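Local coordinates for protein ORF10 (Moritella marina, PDB 6RIW) that forms the ketosynthase-chain length factor didomain of a polyunsaturated fatty acid synthase and probably catalyses acyl-chain condensation, at residues A[782-792]-A[875-883]; A[487-498]-A[829-837]. All coordinates share one frame; numbering follows the deposited sequence.

How the contacts relate
Both contacts lie in the second of the two ketosynthase-like halves of this didomain, probably the chain length factor. Their segments alternate along the chain. The centres of contact 1 and contact 2 are about 24 Å apart. The nearest atoms of contact 1 and contact 2 are about 11 Å apart, so the two do not touch. Helix 841-854 links them: Ile846 meets Leu880 of strand 876-884, while Ala844 and Ile847 touch Val830 and Phe487 of contact 2. Contact 1 packs a helix on the other face of that strand. Contact 2 fastens a short helix and its loop to a helix end. The magnesium ion, bound at Met1 and Lys286, belongs to neither.

Contact 1 (A[782-792]-A[875-883]); sequences AADKALTLAGI and NSCAHLILS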
# COMPACT_ATOMS: atom_id res chain seq x y z
N ALA A 782 18.30 11.40 -15.50
CA ALA A 782 17.93 11.72 -14.13
C ALA A 782 19.06 12.45 -13.42
O ALA A 782 18.81 13.38 -12.65
CB ALA A 782 17.54 10.44 -13.38
N ALA A 783 20.31 12.02 -13.62
CA ALA A 783 21.42 12.69 -12.97
C ALA A 783 21.54 14.15 -13.41
O ALA A 783 21.78 15.04 -12.59
CB ALA A 783 22.71 11.93 -13.26
N ASP A 784 21.40 14.40 -14.71
CA ASP A 784 21.48 15.77 -15.20
C ASP A 784 20.38 16.64 -14.59
O ASP A 784 20.61 17.81 -14.24
CB ASP A 784 21.38 15.79 -16.72
CG ASP A 784 21.34 17.22 -17.28
OD1 ASP A 784 22.29 17.99 -17.02
OD2 ASP A 784 20.35 17.57 -17.96
N LYS A 785 19.17 16.09 -14.47
CA LYS A 785 18.10 16.86 -13.84
C LYS A 785 18.45 17.18 -12.40
O LYS A 785 18.22 18.29 -11.92
CB LYS A 785 16.77 16.10 -13.88
CG LYS A 785 16.16 15.83 -15.24
CD LYS A 785 14.80 15.18 -15.02
CE LYS A 785 14.28 14.54 -16.29
NZ LYS A 785 12.96 13.86 -16.04
N ALA A 786 18.98 16.19 -11.67
CA ALA A 786 19.23 16.38 -10.25
C ALA A 786 20.38 17.35 -10.02
O ALA A 786 20.34 18.16 -9.09
CB ALA A 786 19.49 15.02 -9.58
N LEU A 787 21.41 17.29 -10.88
CA LEU A 787 22.53 18.22 -10.72
C LEU A 787 22.08 19.64 -11.02
O LEU A 787 22.46 20.58 -10.30
CB LEU A 787 23.70 17.80 -11.62
CG LEU A 787 24.36 16.47 -11.25
CD1 LEU A 787 25.12 15.86 -12.43
CD2 LEU A 787 25.28 16.63 -10.04
N THR A 788 21.25 19.81 -12.05
CA THR A 788 20.69 21.13 -12.37
C THR A 788 19.84 21.66 -11.22
O THR A 788 19.94 22.85 -10.85
CB THR A 788 19.84 21.03 -13.64
OG1 THR A 788 20.65 20.59 -14.74
CG2 THR A 788 19.18 22.38 -13.98
N LEU A 789 18.99 20.81 -10.66
CA LEU A 789 18.16 21.22 -9.53
C LEU A 789 19.02 21.59 -8.32
O LEU A 789 18.74 22.57 -7.63
CB LEU A 789 17.16 20.11 -9.18
CG LEU A 789 16.11 20.42 -8.11
CD1 LEU A 789 15.22 21.61 -8.52
CD2 LEU A 789 15.27 19.17 -7.80
N ALA A 790 20.07 20.81 -8.06
CA ALA A 790 20.95 21.11 -6.94
C ALA A 790 21.83 22.33 -7.19
O ALA A 790 22.38 22.88 -6.24
CB ALA A 790 21.85 19.90 -6.63
N GLY A 791 21.96 22.76 -8.45
CA GLY A 791 22.81 23.89 -8.76
C GLY A 791 24.29 23.61 -8.74
O GLY A 791 25.08 24.50 -8.42
N ILE A 792 24.71 22.38 -9.07
CA ILE A 792 26.11 22.00 -9.08
C ILE A 792 26.43 21.32 -10.40
O ILE A 792 25.55 21.03 -11.21
CB ILE A 792 26.50 21.09 -7.89
CG1 ILE A 792 25.81 19.71 -8.00
CG2 ILE A 792 26.21 21.76 -6.56
CD1 ILE A 792 26.37 18.67 -7.00
N ASN A 875 10.74 0.66 -12.77
CA ASN A 875 11.20 1.07 -14.11
C ASN A 875 11.35 2.59 -14.21
O ASN A 875 10.93 3.22 -15.18
CB ASN A 875 10.27 0.52 -15.21
CG ASN A 875 10.99 0.39 -16.55
OD1 ASN A 875 12.18 0.66 -16.65
ND2 ASN A 875 10.26 -0.04 -17.57
N SER A 876 11.93 3.19 -13.18
CA SER A 876 12.39 4.56 -13.29
C SER A 876 13.71 4.69 -12.55
O SER A 876 14.05 3.90 -11.67
CB SER A 876 11.34 5.56 -12.75
OG SER A 876 11.14 5.38 -11.38
N CYS A 877 14.50 5.66 -12.98
CA CYS A 877 15.75 5.96 -12.33
C CYS A 877 15.54 7.17 -11.43
O CYS A 877 14.98 8.18 -11.87
CB CYS A 877 16.85 6.24 -13.35
SG CYS A 877 18.36 6.75 -12.52
N ALA A 878 15.96 7.06 -10.18
CA ALA A 878 16.00 8.17 -9.25
C ALA A 878 17.45 8.60 -9.06
O ALA A 878 18.35 7.76 -9.03
CB ALA A 878 15.38 7.79 -7.89
N HIS A 879 17.66 9.90 -8.96
CA HIS A 879 19.00 10.42 -8.65
C HIS A 879 18.88 11.55 -7.64
O HIS A 879 18.05 12.46 -7.81
CB HIS A 879 19.69 10.91 -9.93
CG HIS A 879 21.19 10.77 -9.90
ND1 HIS A 879 21.84 9.57 -10.15
CD2 HIS A 879 22.16 11.68 -9.68
CE1 HIS A 879 23.15 9.76 -10.07
NE2 HIS A 879 23.37 11.04 -9.78
N LEU A 880 19.69 11.49 -6.59
CA LEU A 880 19.62 12.47 -5.51
C LEU A 880 20.99 13.10 -5.31
O LEU A 880 22.02 12.44 -5.49
CB LEU A 880 19.19 11.84 -4.18
CG LEU A 880 17.79 11.27 -4.10
CD1 LEU A 880 17.76 9.87 -4.66
CD2 LEU A 880 17.34 11.24 -2.62
N ILE A 881 20.99 14.36 -4.89
CA ILE A 881 22.20 15.04 -4.45
C ILE A 881 22.01 15.44 -2.99
O ILE A 881 21.04 16.13 -2.67
CB ILE A 881 22.51 16.29 -5.29
CG1 ILE A 881 22.66 15.95 -6.78
CG2 ILE A 881 23.74 16.98 -4.73
CD1 ILE A 881 23.83 14.97 -7.09
N LEU A 882 22.91 14.99 -2.12
CA LEU A 882 22.91 15.39 -0.72
C LEU A 882 24.17 16.19 -0.45
O LEU A 882 25.20 15.98 -1.11
CB LEU A 882 22.88 14.17 0.21
CG LEU A 882 21.49 13.60 0.51
CD1 LEU A 882 20.87 12.98 -0.76
CD2 LEU A 882 21.59 12.59 1.65
N SER A 883 24.11 17.10 0.52
CA SER A 883 25.27 17.96 0.77
C SER A 883 25.49 18.11 2.26
O SER A 883 24.56 18.02 3.06
CB SER A 883 25.08 19.32 0.07
OG SER A 883 24.09 20.09 0.72
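Ala783 sits over one face of the His879 ring. Its CB lies 3.6 Å from the ring centroid, 11° off the ring normal, a CH-pi contact. Ala783 CA approaches His879 CD2, at 3.5 Å. Both ring nitrogens are hydrogen-bonded: ND1 with Asn869 OD1 and NE2 with Tyr822 OH. These two partners fix the rotation of the ring beneath the helix. A leucine in place of His879 would probably leave Asn869 and Tyr822 without their shared mate and remove the flat seat for Ala783.

The other contacts are apolar or small-residue packing. Ala782 CB meets Cys877 SG at 3.9 Å. Ala786 CB presses on the backbone, 3.4 Å from His879 O. Ile881 packs against the next turn of the helix. With CG1 anti to the carbonyl carbon (chi1 -58°), its CD1 reaches Leu787 CD2 at 3.7 Å, and the two side chains cross at about a right angle. Its CB touches Ala790 CB, and its CG2 meets Ile792 CD1 tip to tip at 3.9 Å. A Schellman motif ends the helix, with Gly791 at positive phi and Ile792 N bonded to Leu787 O.

The alanines let the helix lie close: the axes of helix 782-790 and strand 876-883 approach to 7.4 Å and run 28° from parallel. Helix 841-854 backs the opposite strand face through Leu880 and Leu882. These layers are part of the five-layered alpha-beta-alpha-beta-alpha thiolase fold.

Contact 2 (A[487-498]-A[829-837]); sequences FKTLLNNNQNTF and SVKANIGHT
Asn833 is the main bump of this contact, and the turn after helix 484-492 provides the hollow. Asn833 ND2 gives a nearly straight bond to Gln495 O, 2.9 Å and 172°, and that oxygen lies in the plane of the amide. A weak bond from ND2 to Asn494 OD1 adds a second hold. Leu491 CD2 lies over one face of the amide, 3.7 Å from Asn833 OD1. The Asn833 backbone carbonyl meets the next residues of the loop: its O takes the Thr497 N-H at 3.1 Å, with Asn496 CA in a CA-H...O contact.

A second bump is Ile834. Its CG2 enters a hollow formed by Phe487, Leu490 and Thr497, 3.8 Å from Leu490 CD2. Thr497 OG1 lies beside it and bonds to Ser528. Nearby, Val830 CG2 meets the edge of the Phe487 ring, 3.7 Å from CZ, while Leu491 CD1 covers one ring face.

Phe498 closes the far end. With CG anti to its carbonyl carbon (chi1 -61°), the ring sets its edge against the Lys831 carbonyl and Gly835 N, itself 3.5 Å from CE1. Asn833 O lies over one ring face. An Asx turn, Phe498 N to Asn496 OD1, shapes the chain here.

A Schellman motif at Asn494 turns the first helix into this loop. The Lys-Ala-Asn-Ile-Gly-His sequence from Lys831 to His836 resembles the lysine- and histidine-bearing loop of ketosynthases in the thiolase fold.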
# COMPACT_ATOMS: atom_id res chain seq x y z
N PHE A 487 24.85 1.58 13.51
CA PHE A 487 25.00 1.69 12.06
C PHE A 487 26.17 2.61 11.71
O PHE A 487 26.96 2.32 10.80
CB PHE A 487 23.68 2.20 11.47
CG PHE A 487 23.54 2.05 9.95
CD1 PHE A 487 23.97 0.91 9.28
CD2 PHE A 487 22.92 3.05 9.23
CE1 PHE A 487 23.80 0.79 7.91
CE2 PHE A 487 22.75 2.96 7.85
CZ PHE A 487 23.19 1.82 7.19
N LYS A 488 26.26 3.75 12.39
CA LYS A 488 27.35 4.69 12.11
C LYS A 488 28.71 4.01 12.31
O LYS A 488 29.60 4.09 11.46
CB LYS A 488 27.21 5.91 13.02
CG LYS A 488 28.18 7.06 12.70
CD LYS A 488 27.97 8.21 13.72
CE LYS A 488 29.00 9.32 13.54
NZ LYS A 488 28.76 10.45 14.49
N THR A 489 28.86 3.31 13.42
CA THR A 489 30.11 2.60 13.71
C THR A 489 30.38 1.51 12.69
O THR A 489 31.51 1.36 12.20
CB THR A 489 30.03 2.00 15.10
OG1 THR A 489 29.90 3.06 16.05
CG2 THR A 489 31.26 1.17 15.41
N LEU A 490 29.36 0.72 12.36
CA LEU A 490 29.50 -0.29 11.32
C LEU A 490 30.04 0.31 10.03
O LEU A 490 30.97 -0.23 9.42
CB LEU A 490 28.13 -0.95 11.09
CG LEU A 490 28.10 -2.12 10.10
CD1 LEU A 490 28.39 -3.41 10.83
CD2 LEU A 490 26.73 -2.19 9.42
N LEU A 491 29.45 1.42 9.56
CA LEU A 491 29.85 1.98 8.28
C LEU A 491 31.27 2.53 8.35
O LEU A 491 32.06 2.36 7.40
CB LEU A 491 28.88 3.08 7.87
CG LEU A 491 27.47 2.58 7.63
CD1 LEU A 491 26.51 3.80 7.48
CD2 LEU A 491 27.47 1.72 6.38
N ASN A 492 31.61 3.18 9.45
CA ASN A 492 32.93 3.79 9.55
C ASN A 492 34.03 2.74 9.59
O ASN A 492 35.13 2.99 9.09
CB ASN A 492 33.00 4.69 10.78
CG ASN A 492 32.33 6.03 10.55
OD1 ASN A 492 32.21 6.47 9.42
ND2 ASN A 492 31.89 6.68 11.62
N ASN A 493 33.74 1.57 10.15
CA ASN A 493 34.67 0.45 10.19
C ASN A 493 34.57 -0.46 8.97
O ASN A 493 35.28 -1.47 8.93
CB ASN A 493 34.42 -0.37 11.45
CG ASN A 493 34.62 0.44 12.70
OD1 ASN A 493 35.34 1.42 12.70
ND2 ASN A 493 33.97 0.02 13.79
N ASN A 494 33.73 -0.13 8.00
CA ASN A 494 33.45 -0.96 6.83
C ASN A 494 33.20 -2.42 7.22
O ASN A 494 33.72 -3.35 6.61
CB ASN A 494 34.56 -0.86 5.77
CG ASN A 494 34.08 -1.26 4.38
OD1 ASN A 494 32.88 -1.11 4.02
ND2 ASN A 494 34.99 -1.80 3.58
N GLN A 495 32.38 -2.60 8.24
CA GLN A 495 31.92 -3.94 8.61
C GLN A 495 30.56 -4.24 7.99
O GLN A 495 29.91 -3.38 7.39
CB GLN A 495 31.86 -4.06 10.13
CG GLN A 495 33.25 -3.94 10.75
CD GLN A 495 33.20 -3.76 12.24
OE1 GLN A 495 32.34 -3.03 12.76
NE2 GLN A 495 34.11 -4.43 12.95
N ASN A 496 30.13 -5.49 8.13
CA ASN A 496 28.81 -5.91 7.68
C ASN A 496 28.08 -6.64 8.80
O ASN A 496 28.67 -7.04 9.81
CB ASN A 496 28.89 -6.81 6.43
CG ASN A 496 29.60 -8.13 6.71
OD1 ASN A 496 29.10 -8.99 7.45
ND2 ASN A 496 30.78 -8.31 6.13
N THR A 497 26.77 -6.83 8.60
CA THR A 497 25.92 -7.53 9.54
C THR A 497 25.51 -8.92 9.03
O THR A 497 24.47 -9.44 9.44
CB THR A 497 24.67 -6.71 9.81
OG1 THR A 497 24.12 -6.32 8.55
CG2 THR A 497 25.03 -5.45 10.60
N PHE A 498 26.29 -9.51 8.13
CA PHE A 498 25.88 -10.77 7.51
C PHE A 498 26.03 -11.93 8.48
O PHE A 498 27.05 -12.05 9.18
CB PHE A 498 26.68 -11.01 6.24
CG PHE A 498 26.47 -9.93 5.20
CD1 PHE A 498 25.27 -9.26 5.12
CD2 PHE A 498 27.48 -9.57 4.34
CE1 PHE A 498 25.06 -8.26 4.17
CE2 PHE A 498 27.29 -8.57 3.41
CZ PHE A 498 26.08 -7.92 3.32
N SER A 829 28.41 1.16 -2.13
CA SER A 829 27.00 0.93 -1.81
C SER A 829 26.86 0.38 -0.41
O SER A 829 27.58 -0.55 -0.01
CB SER A 829 26.32 -0.03 -2.79
OG SER A 829 25.00 -0.39 -2.35
N VAL A 830 25.89 0.93 0.33
CA VAL A 830 25.53 0.46 1.64
C VAL A 830 25.08 -1.00 1.62
O VAL A 830 25.07 -1.66 2.66
CB VAL A 830 24.42 1.38 2.21
CG1 VAL A 830 23.10 1.14 1.47
CG2 VAL A 830 24.28 1.21 3.71
N LYS A 831 24.70 -1.52 0.45
CA LYS A 831 24.26 -2.93 0.42
C LYS A 831 25.42 -3.89 0.70
O LYS A 831 25.19 -5.04 1.12
CB LYS A 831 23.63 -3.25 -0.93
CG LYS A 831 22.34 -2.45 -1.16
CD LYS A 831 21.62 -2.88 -2.45
CE LYS A 831 20.37 -2.01 -2.75
NZ LYS A 831 20.78 -0.56 -2.91
N ALA A 832 26.65 -3.44 0.49
CA ALA A 832 27.80 -4.24 0.89
C ALA A 832 27.87 -4.42 2.41
O ALA A 832 28.48 -5.39 2.89
CB ALA A 832 29.07 -3.60 0.35
N ASN A 833 27.28 -3.51 3.18
CA ASN A 833 27.30 -3.61 4.64
C ASN A 833 26.07 -4.30 5.19
O ASN A 833 26.18 -5.07 6.15
CB ASN A 833 27.42 -2.21 5.29
CG ASN A 833 28.51 -1.40 4.66
OD1 ASN A 833 28.27 -0.66 3.72
ND2 ASN A 833 29.74 -1.55 5.17
N ILE A 834 24.87 -4.02 4.65
CA ILE A 834 23.65 -4.50 5.28
C ILE A 834 22.72 -5.17 4.27
O ILE A 834 21.55 -5.43 4.58
CB ILE A 834 22.93 -3.37 6.05
CG1 ILE A 834 22.81 -2.08 5.24
CG2 ILE A 834 23.70 -3.00 7.34
CD1 ILE A 834 21.65 -2.02 4.31
N GLY A 835 23.22 -5.47 3.07
CA GLY A 835 22.42 -6.22 2.10
C GLY A 835 21.33 -5.37 1.43
O GLY A 835 21.23 -4.17 1.61
N HIS A 836 20.52 -6.04 0.59
CA HIS A 836 19.51 -5.38 -0.23
C HIS A 836 18.20 -5.38 0.54
O HIS A 836 17.60 -6.44 0.74
CB HIS A 836 19.34 -6.12 -1.56
CG HIS A 836 18.65 -5.33 -2.62
ND1 HIS A 836 17.66 -4.41 -2.34
CD2 HIS A 836 18.82 -5.29 -3.96
CE1 HIS A 836 17.24 -3.84 -3.46
NE2 HIS A 836 17.93 -4.36 -4.47
N THR A 837 17.73 -4.21 0.98
CA THR A 837 16.51 -4.14 1.78
C THR A 837 15.30 -3.70 0.96
O THR A 837 14.29 -3.26 1.53
CB THR A 837 16.72 -3.25 3.02
OG1 THR A 837 17.03 -1.90 2.61
CG2 THR A 837 17.90 -3.79 3.87